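Local atomic coordinates of lectin CEL-I, N-acetyl-D-galactosamine-specific C-type (Cucumaria echinata, PDB entry 4WQQ), a protein that binds sugars through calcium, in nature galactose and N-acetylgalactosamine, and has here been engineered to recognise mannose. Residues F18-T23 and Q131-C136; Y61-D66 and F115-G120; Y80-F85 and A109-Q114; G94-A99 and G121-N126. The protein carries 3 engineered substitutions. One frame throughout, in Å; residues are numbered along the deposited sequence.

Contact 1: F18-T23 and Q131-C136; sequences FFNTLT and QAKYMC
The ammonium group of Lys133 is gripped by Asn20 and by two residues beyond the strand pair. NZ donates to Asn20 OD1 at 2.9 Å, in the plane of that amide carbonyl. It also forms a salt bridge with Asp66 and a hydrogen bond to Gln68. The lysine chain bends at chi2 (-63°) and chi4 (64°), which brings its end alongside Asn20, both side chains pointing the same way. At its root, Lys133 CB sits at the edge of the Phe18 ring, 3.6 Å from CE1. On one face of the sheet, Met135 CE comes across Phe18 CB at about a right angle.

This is the antiparallel pairing of strands 14-23 and 132-140, which brings the start and end of the C-type lectin domain together. Phe19 and Tyr134 form a hydrogen-bonded pair, with Phe19 N to Tyr134 O at 3.0 Å and a weak return bond. Thr23 and Ala132 form another, with two bonds. The register shifts by two between them, a beta bulge, and Asn20 centres an inverse gamma turn there.

The opposite face carries Phe19, Thr23, Ala132 and Tyr134; helix 25-34 packs on Thr23 and Tyr134. Phe19 CB lies over the Tyr134 ring, 3.6 Å from its centroid, in a CH-pi contact. The two rings are nearly parallel (15°) but slid apart. Cys136 SG, joined to Cys32 in a disulfide, approaches Phe19 CE2 at 3.6 Å.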
# COMPACT_ATOMS: atom_id res chain seq x y z
N PHE A 18 -12.06 -9.37 -2.38
CA PHE A 18 -12.96 -10.45 -2.18
C PHE A 18 -12.40 -11.79 -2.62
O PHE A 18 -11.81 -11.90 -3.70
CB PHE A 18 -14.24 -10.16 -2.98
CG PHE A 18 -15.21 -11.31 -2.98
CD1 PHE A 18 -15.78 -11.72 -1.79
CD2 PHE A 18 -15.50 -12.02 -4.16
CE1 PHE A 18 -16.63 -12.80 -1.72
CE2 PHE A 18 -16.38 -13.10 -4.11
CZ PHE A 18 -16.92 -13.52 -2.92
N PHE A 19 -12.56 -12.78 -1.73
CA PHE A 19 -12.19 -14.14 -1.94
C PHE A 19 -13.41 -15.03 -2.02
O PHE A 19 -14.13 -15.28 -1.08
CB PHE A 19 -11.27 -14.62 -0.84
CG PHE A 19 -9.92 -13.96 -0.89
CD1 PHE A 19 -8.92 -14.45 -1.70
CD2 PHE A 19 -9.70 -12.80 -0.18
CE1 PHE A 19 -7.67 -13.82 -1.77
CE2 PHE A 19 -8.48 -12.18 -0.27
CZ PHE A 19 -7.47 -12.69 -1.06
N ASN A 20 -13.61 -15.56 -3.22
CA ASN A 20 -14.81 -16.34 -3.54
C ASN A 20 -14.60 -17.81 -3.21
O ASN A 20 -14.67 -18.68 -4.06
CB ASN A 20 -15.18 -16.12 -4.98
CG ASN A 20 -16.59 -16.56 -5.29
OD1 ASN A 20 -17.38 -16.81 -4.42
ND2 ASN A 20 -16.91 -16.59 -6.55
N THR A 21 -14.34 -18.05 -1.93
CA THR A 21 -14.00 -19.36 -1.38
C THR A 21 -14.72 -19.51 -0.11
O THR A 21 -14.63 -18.66 0.82
CB THR A 21 -12.45 -19.45 -1.15
OG1 THR A 21 -11.77 -19.42 -2.42
CG2 THR A 21 -12.05 -20.73 -0.42
N LEU A 22 -15.49 -20.58 -0.03
CA LEU A 22 -16.18 -20.88 1.18
C LEU A 22 -15.22 -21.38 2.28
O LEU A 22 -14.40 -22.32 2.06
CB LEU A 22 -17.22 -21.99 0.88
CG LEU A 22 -18.73 -21.82 0.76
CD1 LEU A 22 -19.36 -23.18 1.16
CD2 LEU A 22 -19.34 -20.79 1.66
N THR A 23 -15.29 -20.80 3.48
CA THR A 23 -14.44 -21.20 4.57
C THR A 23 -15.10 -20.76 5.93
O THR A 23 -16.12 -20.11 5.98
CB THR A 23 -12.94 -20.70 4.40
OG1 THR A 23 -12.09 -21.44 5.27
CG2 THR A 23 -12.79 -19.19 4.71
N GLN A 131 -19.85 -21.78 7.29
CA GLN A 131 -18.93 -21.37 6.26
C GLN A 131 -19.56 -20.27 5.41
O GLN A 131 -20.77 -20.21 5.28
CB GLN A 131 -18.48 -22.56 5.40
CG GLN A 131 -17.78 -23.63 6.25
CD GLN A 131 -16.73 -24.49 5.58
OE1 GLN A 131 -16.28 -25.50 6.17
NE2 GLN A 131 -16.33 -24.16 4.41
N ALA A 132 -18.71 -19.42 4.82
CA ALA A 132 -19.09 -18.28 4.06
C ALA A 132 -17.92 -17.84 3.22
O ALA A 132 -16.81 -18.30 3.45
CB ALA A 132 -19.58 -17.11 4.93
N LYS A 133 -18.21 -16.92 2.28
CA LYS A 133 -17.19 -16.26 1.47
C LYS A 133 -16.51 -15.21 2.37
O LYS A 133 -16.97 -15.04 3.50
CB LYS A 133 -17.78 -15.65 0.21
CG LYS A 133 -18.65 -16.61 -0.56
CD LYS A 133 -17.92 -17.83 -1.08
CE LYS A 133 -18.92 -18.78 -1.83
NZ LYS A 133 -19.50 -18.12 -3.03
N TYR A 134 -15.46 -14.53 1.93
CA TYR A 134 -14.88 -13.50 2.79
C TYR A 134 -14.27 -12.36 2.00
O TYR A 134 -13.99 -12.46 0.85
CB TYR A 134 -13.91 -14.10 3.81
CG TYR A 134 -12.68 -14.73 3.22
CD1 TYR A 134 -12.69 -16.02 2.74
CD2 TYR A 134 -11.44 -14.03 3.22
CE1 TYR A 134 -11.54 -16.58 2.25
CE2 TYR A 134 -10.31 -14.57 2.72
CZ TYR A 134 -10.34 -15.84 2.22
OH TYR A 134 -9.20 -16.47 1.71
N MET A 135 -14.13 -11.27 2.70
CA MET A 135 -13.57 -10.06 2.14
C MET A 135 -12.49 -9.51 3.09
O MET A 135 -12.72 -9.36 4.30
CB MET A 135 -14.71 -9.07 2.11
CG MET A 135 -14.39 -7.65 1.75
SD MET A 135 -14.53 -7.34 0.01
CE MET A 135 -16.22 -7.87 -0.54
N CYS A 136 -11.37 -9.12 2.52
CA CYS A 136 -10.32 -8.48 3.28
C CYS A 136 -10.22 -6.99 2.98
O CYS A 136 -10.73 -6.52 1.95
CB CYS A 136 -8.97 -9.12 2.98
SG CYS A 136 -8.97 -10.94 3.08

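Contact 2: Y61-D66 and F115-G120; sequences YWRGID and FRHTEG
Trp62 reaches from the last turns of helix 52-65 to Phe115 CB, the carbonyl O of Arg116 and the backbone of His117. Its CG is anti to the backbone N (chi1 167°), and the six-membered ring leads. CZ3 meets Arg116 O edge-on at 3.4 Å and touches Phe115 CB at 3.7 Å. CH2 rests against His117 CA. At the other end of the indole, NE1 donates to Asp66 OD2 at 2.9 Å, on the anti side, 26° out of the carboxylate plane. That bond helps to hold the rotation of the ring.

Arg63 follows and folds back over its neighbour. Its chain is bent at chi2 and chi3, and CD lies over the centre of the Trp62 ring. The flat guanidinium is sandwiched. His117 CB lies over one face, 3.6 Å from CZ, and Asp66 O covers the opposite face. The His117 ring is turned 43° from the guanidinium plane. NH1 donates to Gln68 O, and a water accepts from Arg63 NE at 2.9 Å and donates to His117 O.

Asp66 ends the segment. Its OD1 accepts from Gln68 N.

The contact thus packs the end of the second helix of the C-type lectin domain onto Phe115 to His117, where strand 112-116 leads into a loop. The CB of Arg116 points away from the helix; its NH2 makes a weak hydrogen bond to mannose O1 in the sugar pocket.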
# COMPACT_ATOMS: atom_id res chain seq x y z
N TYR A 61 -19.66 -4.97 -4.28
CA TYR A 61 -18.46 -5.59 -4.81
C TYR A 61 -18.57 -7.12 -4.74
O TYR A 61 -18.38 -7.85 -5.74
CB TYR A 61 -17.27 -5.03 -4.01
CG TYR A 61 -15.90 -5.70 -4.20
CD1 TYR A 61 -15.55 -6.32 -5.38
CD2 TYR A 61 -14.97 -5.71 -3.16
CE1 TYR A 61 -14.32 -6.92 -5.55
CE2 TYR A 61 -13.70 -6.30 -3.31
CZ TYR A 61 -13.39 -6.94 -4.50
OH TYR A 61 -12.18 -7.54 -4.74
N TRP A 62 -18.96 -7.62 -3.57
CA TRP A 62 -19.19 -9.01 -3.36
C TRP A 62 -20.19 -9.60 -4.40
O TRP A 62 -19.89 -10.58 -5.09
CB TRP A 62 -19.70 -9.22 -1.93
CG TRP A 62 -20.28 -10.57 -1.68
CD1 TRP A 62 -19.84 -11.77 -2.18
CD2 TRP A 62 -21.32 -10.89 -0.75
NE1 TRP A 62 -20.56 -12.77 -1.68
CE2 TRP A 62 -21.49 -12.28 -0.81
CE3 TRP A 62 -22.17 -10.12 0.08
CZ2 TRP A 62 -22.46 -12.94 -0.07
CZ3 TRP A 62 -23.14 -10.76 0.78
CH2 TRP A 62 -23.24 -12.19 0.75
N ARG A 63 -21.37 -8.96 -4.49
CA ARG A 63 -22.46 -9.50 -5.29
C ARG A 63 -22.24 -9.32 -6.78
O ARG A 63 -22.84 -10.07 -7.58
CB ARG A 63 -23.77 -8.93 -4.80
CG ARG A 63 -24.07 -9.20 -3.33
CD ARG A 63 -23.98 -10.67 -2.98
NE ARG A 63 -24.98 -11.45 -3.69
CZ ARG A 63 -25.05 -12.77 -3.72
NH1 ARG A 63 -24.15 -13.52 -3.13
NH2 ARG A 63 -26.02 -13.35 -4.35
N GLY A 64 -21.26 -8.49 -7.15
CA GLY A 64 -20.82 -8.43 -8.56
C GLY A 64 -19.97 -9.59 -8.99
O GLY A 64 -19.90 -9.97 -10.18
N ILE A 65 -19.30 -10.24 -8.02
CA ILE A 65 -18.53 -11.39 -8.32
C ILE A 65 -19.23 -12.71 -8.00
O ILE A 65 -19.06 -13.72 -8.72
CB ILE A 65 -17.19 -11.26 -7.57
CG1 ILE A 65 -16.45 -10.06 -8.23
CG2 ILE A 65 -16.34 -12.51 -7.76
CD1 ILE A 65 -15.41 -9.49 -7.34
N ASP A 66 -19.95 -12.75 -6.89
CA ASP A 66 -20.57 -13.96 -6.38
C ASP A 66 -22.10 -13.81 -6.46
O ASP A 66 -22.73 -12.98 -5.78
CB ASP A 66 -20.12 -14.16 -4.93
CG ASP A 66 -20.75 -15.36 -4.24
OD1 ASP A 66 -21.32 -16.29 -4.90
OD2 ASP A 66 -20.64 -15.42 -2.97
N PHE A 115 -22.35 -10.66 6.37
CA PHE A 115 -23.48 -10.17 5.54
C PHE A 115 -24.35 -11.33 5.05
O PHE A 115 -23.86 -12.37 4.59
CB PHE A 115 -22.97 -9.48 4.26
CG PHE A 115 -22.29 -8.14 4.43
CD1 PHE A 115 -21.94 -7.60 5.65
CD2 PHE A 115 -21.98 -7.42 3.30
CE1 PHE A 115 -21.30 -6.39 5.73
CE2 PHE A 115 -21.40 -6.18 3.38
CZ PHE A 115 -21.05 -5.66 4.58
N ARG A 116 -25.65 -11.13 5.06
CA ARG A 116 -26.57 -11.84 4.18
C ARG A 116 -26.48 -11.32 2.73
O ARG A 116 -26.02 -10.22 2.51
CB ARG A 116 -28.03 -11.62 4.69
CG ARG A 116 -28.11 -12.06 6.10
CD ARG A 116 -29.45 -12.52 6.54
NE ARG A 116 -29.31 -13.93 6.90
CZ ARG A 116 -29.70 -14.49 8.06
NH1 ARG A 116 -30.32 -13.78 9.07
NH2 ARG A 116 -29.47 -15.78 8.20
N HIS A 117 -26.90 -12.14 1.79
CA HIS A 117 -26.87 -11.73 0.39
C HIS A 117 -28.11 -10.88 0.06
O HIS A 117 -28.19 -10.36 -1.06
CB HIS A 117 -26.78 -12.90 -0.61
CG HIS A 117 -28.00 -13.76 -0.73
ND1 HIS A 117 -28.34 -14.73 0.20
CD2 HIS A 117 -28.96 -13.82 -1.70
CE1 HIS A 117 -29.42 -15.37 -0.23
NE2 HIS A 117 -29.82 -14.83 -1.36
N THR A 118 -28.99 -10.72 1.03
CA THR A 118 -30.27 -9.98 0.82
C THR A 118 -30.25 -8.68 1.62
O THR A 118 -29.36 -8.44 2.48
CB THR A 118 -31.43 -10.84 1.27
OG1 THR A 118 -31.21 -11.26 2.62
CG2 THR A 118 -31.59 -11.97 0.40
N GLU A 119 -31.19 -7.79 1.29
CA GLU A 119 -31.42 -6.58 2.07
C GLU A 119 -30.15 -5.71 2.24
O GLU A 119 -29.83 -5.25 3.32
CB GLU A 119 -32.01 -6.91 3.45
CG GLU A 119 -33.37 -7.60 3.40
CD GLU A 119 -34.00 -7.83 4.77
OE1 GLU A 119 -35.23 -8.05 4.80
OE2 GLU A 119 -33.28 -7.77 5.83
N GLY A 120 -29.42 -5.51 1.15
CA GLY A 120 -28.24 -4.66 1.18
C GLY A 120 -27.07 -5.18 2.03
O GLY A 120 -26.21 -4.40 2.42
O HOH W 1 -27.56 -10.19 -4.19

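Contact 3: Y80-F85 and A109-Q114; sequences YNEGDF and AEDYGQ. With CA (calcium ion), chain E; CA (calcium ion), chain G; CA (calcium ion), chain F; MAN (alpha-D-mannopyranose), chain H.
The Phe85 ring turns an edge toward the backbone N of Tyr112, while its CE2 touches Asp111 O at 3.8 Å. Leu76, Pro103 and Asp125 also pack on this phenyl group. The Tyr112 ring carries Asp111 CB over one face. This is the calcium-binding loop region of the C-type lectin domain. It leads into strand 112-116, at whose start Asp111 and Tyr112 both face Asn126 in a classic beta bulge.

Two calcium ions join the segments. Glu82 OE2 and Asp111 OD1 lie 2.8 Å apart because each binds both metals. The calcium of chain E is held by both carboxylate oxygens of Glu82, by Asp111 OD1, by Glu110 O and by a water. Asp78 and Asn105 complete its shell. The calcium of chain G takes both carboxylate oxygens of Asp111, Glu82 OE2 and two waters. The metals thus probably offset the mutual repulsion of the carboxylates. A type II turn from Asn81 to Asp84 carries Glu82, whose chain bends at chi2 (61°) to bring the carboxylate to the ions.

Glu110 links this site to the sugar. Its main-chain O binds the calcium of chain E at 2.4 Å. Its side chain extends away from Glu82, and OE1 binds the calcium of chain F, which also holds mannose O3 and O4. Outside the segments, His106 is this side chain's main polar partner. Mannose O6 donates to Glu110 OE2 at 3.2 Å.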
# COMPACT_ATOMS: atom_id res chain seq x y z
N TYR A 80 -15.06 -12.78 22.95
CA TYR A 80 -14.50 -12.39 24.25
C TYR A 80 -15.55 -11.88 25.23
O TYR A 80 -15.44 -12.13 26.47
CB TYR A 80 -13.33 -11.40 24.06
CG TYR A 80 -12.14 -12.21 23.57
CD1 TYR A 80 -11.47 -13.07 24.44
CD2 TYR A 80 -11.79 -12.23 22.23
CE1 TYR A 80 -10.46 -13.90 24.00
CE2 TYR A 80 -10.78 -13.06 21.76
CZ TYR A 80 -10.15 -13.90 22.63
OH TYR A 80 -9.15 -14.71 22.18
N ASN A 81 -16.53 -11.16 24.68
CA ASN A 81 -17.58 -10.55 25.43
C ASN A 81 -18.87 -10.77 24.71
O ASN A 81 -19.23 -10.00 23.81
CB ASN A 81 -17.33 -9.07 25.68
CG ASN A 81 -16.33 -8.86 26.79
OD1 ASN A 81 -16.68 -8.84 28.00
ND2 ASN A 81 -15.10 -8.77 26.42
N GLU A 82 -19.53 -11.89 25.02
CA GLU A 82 -20.81 -12.22 24.42
C GLU A 82 -21.78 -11.07 24.41
O GLU A 82 -22.09 -10.48 25.47
CB GLU A 82 -21.43 -13.44 25.11
CG GLU A 82 -22.82 -13.90 24.63
CD GLU A 82 -22.84 -14.31 23.18
OE1 GLU A 82 -23.81 -13.89 22.49
OE2 GLU A 82 -21.88 -14.97 22.76
N GLY A 83 -22.33 -10.78 23.23
CA GLY A 83 -23.30 -9.69 23.08
C GLY A 83 -22.64 -8.36 22.82
O GLY A 83 -23.33 -7.43 22.38
N ASP A 84 -21.33 -8.27 22.97
CA ASP A 84 -20.58 -7.03 22.77
C ASP A 84 -19.59 -7.23 21.59
O ASP A 84 -18.44 -7.58 21.78
CB ASP A 84 -19.85 -6.61 24.01
CG ASP A 84 -20.75 -6.17 25.12
OD1 ASP A 84 -21.92 -5.78 24.86
OD2 ASP A 84 -20.23 -6.16 26.29
N PHE A 85 -20.10 -7.04 20.38
CA PHE A 85 -19.30 -7.31 19.19
C PHE A 85 -18.19 -6.29 19.06
O PHE A 85 -18.39 -5.13 19.37
CB PHE A 85 -20.19 -7.35 17.94
CG PHE A 85 -20.96 -8.67 17.81
CD1 PHE A 85 -22.15 -8.86 18.48
CD2 PHE A 85 -20.45 -9.75 17.09
CE1 PHE A 85 -22.82 -10.08 18.39
CE2 PHE A 85 -21.11 -10.94 17.00
CZ PHE A 85 -22.31 -11.12 17.69
N ALA A 109 -24.50 -20.19 20.48
CA ALA A 109 -23.26 -20.54 19.82
C ALA A 109 -23.05 -19.82 18.51
O ALA A 109 -22.81 -20.45 17.50
CB ALA A 109 -23.24 -22.04 19.54
N GLU A 110 -23.25 -18.51 18.50
CA GLU A 110 -22.99 -17.74 17.31
C GLU A 110 -22.23 -16.51 17.71
O GLU A 110 -22.80 -15.53 18.26
CB GLU A 110 -24.29 -17.41 16.55
CG GLU A 110 -25.02 -18.61 15.97
CD GLU A 110 -26.11 -18.20 15.00
OE1 GLU A 110 -26.84 -17.20 15.32
OE2 GLU A 110 -26.30 -18.87 13.94
N ASP A 111 -20.95 -16.52 17.36
CA ASP A 111 -20.08 -15.44 17.72
C ASP A 111 -19.46 -14.64 16.53
O ASP A 111 -18.60 -13.82 16.74
CB ASP A 111 -18.99 -15.92 18.68
CG ASP A 111 -19.53 -16.33 20.10
OD1 ASP A 111 -20.76 -16.16 20.44
OD2 ASP A 111 -18.68 -16.83 20.88
N TYR A 112 -19.87 -14.90 15.31
CA TYR A 112 -19.12 -14.47 14.11
C TYR A 112 -20.04 -13.77 13.14
O TYR A 112 -21.04 -14.34 12.68
CB TYR A 112 -18.32 -15.66 13.48
CG TYR A 112 -17.47 -16.27 14.51
CD1 TYR A 112 -16.31 -15.60 14.94
CD2 TYR A 112 -17.91 -17.40 15.21
CE1 TYR A 112 -15.56 -16.08 15.99
CE2 TYR A 112 -17.15 -17.88 16.28
CZ TYR A 112 -15.98 -17.24 16.64
OH TYR A 112 -15.24 -17.75 17.72
N GLY A 113 -19.70 -12.54 12.80
CA GLY A 113 -20.53 -11.70 11.95
C GLY A 113 -20.35 -11.90 10.45
O GLY A 113 -19.28 -12.27 9.99
N GLN A 114 -21.43 -11.73 9.68
CA GLN A 114 -21.42 -11.93 8.25
C GLN A 114 -22.55 -11.09 7.60
O GLN A 114 -23.58 -10.85 8.24
CB GLN A 114 -21.60 -13.44 7.89
CG GLN A 114 -22.90 -14.04 8.42
CD GLN A 114 -23.11 -15.53 8.21
OE1 GLN A 114 -24.22 -15.95 8.41
NE2 GLN A 114 -22.09 -16.33 7.89
CA CA E . -22.50 -14.52 20.36
CA CA G . -20.35 -16.85 22.72
CA CA F . -27.80 -15.45 13.94
C1 MAN H . -31.26 -18.79 10.67
C2 MAN H . -31.31 -17.65 11.64
C3 MAN H . -29.94 -17.00 11.86
C4 MAN H . -28.91 -18.10 12.08
C5 MAN H . -28.88 -18.96 10.79
C6 MAN H . -27.85 -20.06 10.74
O1 MAN H . -31.15 -18.15 9.43
O2 MAN H . -31.70 -18.26 12.84
O3 MAN H . -30.05 -16.20 13.02
O4 MAN H . -27.69 -17.44 12.34
O5 MAN H . -30.16 -19.70 10.83
O6 MAN H . -28.13 -20.69 11.98
O HOH W 2 -24.25 -13.34 19.33
O HOH W 3 -22.53 -17.93 22.33
O HOH W 4 -18.99 -15.25 23.62

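Contact 4: G94-A99 and G121-N126; sequences GYTKWA and GAWNDN. With CA (calcium ion), chain F; MAN (alpha-D-mannopyranose), chain H.
Trp123 lies across the backbone of Tyr95 to Lys97. Its CB meets Trp98 CE3 at 3.6 Å. CG sits against Lys97 O. Lys97 CB lies over the five-membered ring in a CH-pi contact, and NE1 donates to Gln55 OE1. Lys97 N stands 3.5 Å above the indole plane, over its centre, and has no polar partner in the model. The CE3 edge of the ring points at the face of Trp98, in a T-shaped pair with planes at 79°. Farther out, CZ2 touches the Tyr95 ring and CZ3 meets Thr96 CA. The tip, CH2, reaches Tyr95 O at 3.5 Å.

The backbones make a single bridge: Trp123 N donates to Lys97 O and Ala99 N to Trp123 O, both at 2.8 Å. Ala99 CB and Ala122 CB pack beside it.

Trp123, Asn124 and Asp125 form the WND motif of C-type lectins. Asn124 OD1 binds the calcium of chain F at 2.4 Å, and Asp125 gives it O and OD1 while its OD2 accepts from Asn105 N. Asn124 ND2 donates to mannose O4 (3.0 Å) and to Gln114 OE1. Metal on OD1 and sugar on ND2 leave the amide one orientation. The calcium would probably polarise it and strengthen ND2 as a donor.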
# COMPACT_ATOMS: atom_id res chain seq x y z
N GLY A 94 -19.13 1.48 15.44
CA GLY A 94 -20.13 2.57 15.47
C GLY A 94 -21.31 2.12 14.68
O GLY A 94 -22.41 1.74 15.22
N TYR A 95 -21.12 2.09 13.38
CA TYR A 95 -22.14 1.72 12.47
C TYR A 95 -22.52 0.25 12.67
O TYR A 95 -21.67 -0.60 12.85
CB TYR A 95 -21.67 1.93 11.03
CG TYR A 95 -22.54 1.46 9.97
CD1 TYR A 95 -23.60 2.22 9.48
CD2 TYR A 95 -22.34 0.19 9.36
CE1 TYR A 95 -24.39 1.78 8.49
CE2 TYR A 95 -23.16 -0.24 8.33
CZ TYR A 95 -24.21 0.56 7.92
OH TYR A 95 -25.02 0.15 6.89
N THR A 96 -23.81 -0.03 12.65
CA THR A 96 -24.32 -1.43 12.60
C THR A 96 -25.45 -1.59 11.59
O THR A 96 -26.19 -0.64 11.30
CB THR A 96 -24.69 -1.98 14.01
OG1 THR A 96 -25.93 -1.36 14.46
CG2 THR A 96 -23.58 -1.84 15.02
N LYS A 97 -25.60 -2.77 10.96
CA LYS A 97 -26.72 -3.04 10.11
C LYS A 97 -27.22 -4.45 10.34
O LYS A 97 -27.37 -5.21 9.39
CB LYS A 97 -26.31 -2.83 8.64
CG LYS A 97 -27.46 -2.60 7.66
CD LYS A 97 -27.08 -2.76 6.18
CE LYS A 97 -28.30 -3.04 5.33
NZ LYS A 97 -29.27 -1.93 5.41
N TRP A 98 -27.59 -4.76 11.58
CA TRP A 98 -28.16 -6.10 11.91
C TRP A 98 -29.44 -6.38 11.21
O TRP A 98 -30.32 -5.52 11.16
CB TRP A 98 -28.35 -6.18 13.41
CG TRP A 98 -27.07 -6.20 14.17
CD1 TRP A 98 -26.60 -5.25 15.00
CD2 TRP A 98 -26.11 -7.27 14.19
NE1 TRP A 98 -25.39 -5.63 15.52
CE2 TRP A 98 -25.07 -6.87 15.02
CE3 TRP A 98 -26.03 -8.53 13.53
CZ2 TRP A 98 -23.97 -7.69 15.29
CZ3 TRP A 98 -24.99 -9.31 13.77
CH2 TRP A 98 -23.94 -8.90 14.65
N ALA A 99 -29.56 -7.54 10.59
CA ALA A 99 -30.84 -7.97 10.07
C ALA A 99 -31.85 -8.11 11.21
O ALA A 99 -31.49 -8.23 12.41
CB ALA A 99 -30.71 -9.27 9.32
N GLY A 121 -27.14 -6.45 2.40
CA GLY A 121 -26.07 -7.06 3.22
C GLY A 121 -26.29 -7.00 4.70
O GLY A 121 -25.32 -7.05 5.49
N ALA A 122 -27.54 -6.91 5.12
CA ALA A 122 -27.79 -6.84 6.56
C ALA A 122 -27.13 -8.07 7.27
O ALA A 122 -27.08 -9.17 6.74
CB ALA A 122 -29.28 -6.83 6.86
N TRP A 123 -26.61 -7.79 8.47
CA TRP A 123 -25.72 -8.65 9.19
C TRP A 123 -26.46 -9.73 9.99
O TRP A 123 -27.56 -9.52 10.52
CB TRP A 123 -24.88 -7.85 10.16
CG TRP A 123 -24.14 -6.67 9.61
CD1 TRP A 123 -24.04 -6.28 8.32
CD2 TRP A 123 -23.43 -5.72 10.38
NE1 TRP A 123 -23.25 -5.18 8.22
CE2 TRP A 123 -22.86 -4.81 9.48
CE3 TRP A 123 -23.18 -5.57 11.72
CZ2 TRP A 123 -22.08 -3.77 9.90
CZ3 TRP A 123 -22.40 -4.54 12.16
CH2 TRP A 123 -21.84 -3.66 11.24
N ASN A 124 -25.81 -10.91 10.06
CA ASN A 124 -26.18 -12.01 10.90
C ASN A 124 -24.94 -12.48 11.70
O ASN A 124 -23.80 -12.36 11.21
CB ASN A 124 -26.65 -13.14 10.04
CG ASN A 124 -27.01 -14.36 10.83
OD1 ASN A 124 -27.67 -14.30 11.86
ND2 ASN A 124 -26.52 -15.50 10.35
N ASP A 125 -25.16 -12.97 12.91
CA ASP A 125 -24.19 -13.74 13.64
C ASP A 125 -24.34 -15.23 13.31
O ASP A 125 -25.47 -15.77 13.22
CB ASP A 125 -24.21 -13.45 15.14
CG ASP A 125 -25.57 -13.78 15.81
OD1 ASP A 125 -26.63 -13.89 15.14
OD2 ASP A 125 -25.56 -13.86 17.03
N ASN A 126 -23.20 -15.90 13.20
CA ASN A 126 -23.23 -17.30 12.89
C ASN A 126 -22.13 -18.03 13.69
O ASN A 126 -21.34 -17.40 14.43
CB ASN A 126 -23.15 -17.50 11.36
CG ASN A 126 -23.96 -18.71 10.86
OD1 ASN A 126 -24.04 -19.76 11.53
ND2 ASN A 126 -24.56 -18.60 9.66
CA CA F . -27.80 -15.45 13.94
C1 MAN H . -31.26 -18.79 10.67
C2 MAN H . -31.31 -17.65 11.64
C3 MAN H . -29.94 -17.00 11.86
C4 MAN H . -28.91 -18.10 12.08
C5 MAN H . -28.88 -18.96 10.79
C6 MAN H . -27.85 -20.06 10.74
O1 MAN H . -31.15 -18.15 9.43
O2 MAN H . -31.70 -18.26 12.84
O3 MAN H . -30.05 -16.20 13.02
O4 MAN H . -27.69 -17.44 12.34
O5 MAN H . -30.16 -19.70 10.83
O6 MAN H . -28.13 -20.69 11.98

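In the fold
Contacts 3 and 4 share the sugar site. Their centres are 11 Å apart, and both touch the calcium of chain F and its mannose. Strands 112-116 and 123-126 run antiparallel between them, with Gln114 O and Asn124 N 2.9 Å apart. Glu102 and Asn104, both engineered, complete that calcium's shell. Contact 2 continues strand 112-116, and its Phe115 CE1 meets Trp123 NE1 of contact 4 at 3.4 Å. Contact 1 closes the chain around the other three. It packs on contact 2, where Phe18 CE1 lies 3.4 Å from Trp62 CD1. The side chain of Ala132 in contact 1 remains about 11 Å from the mannose.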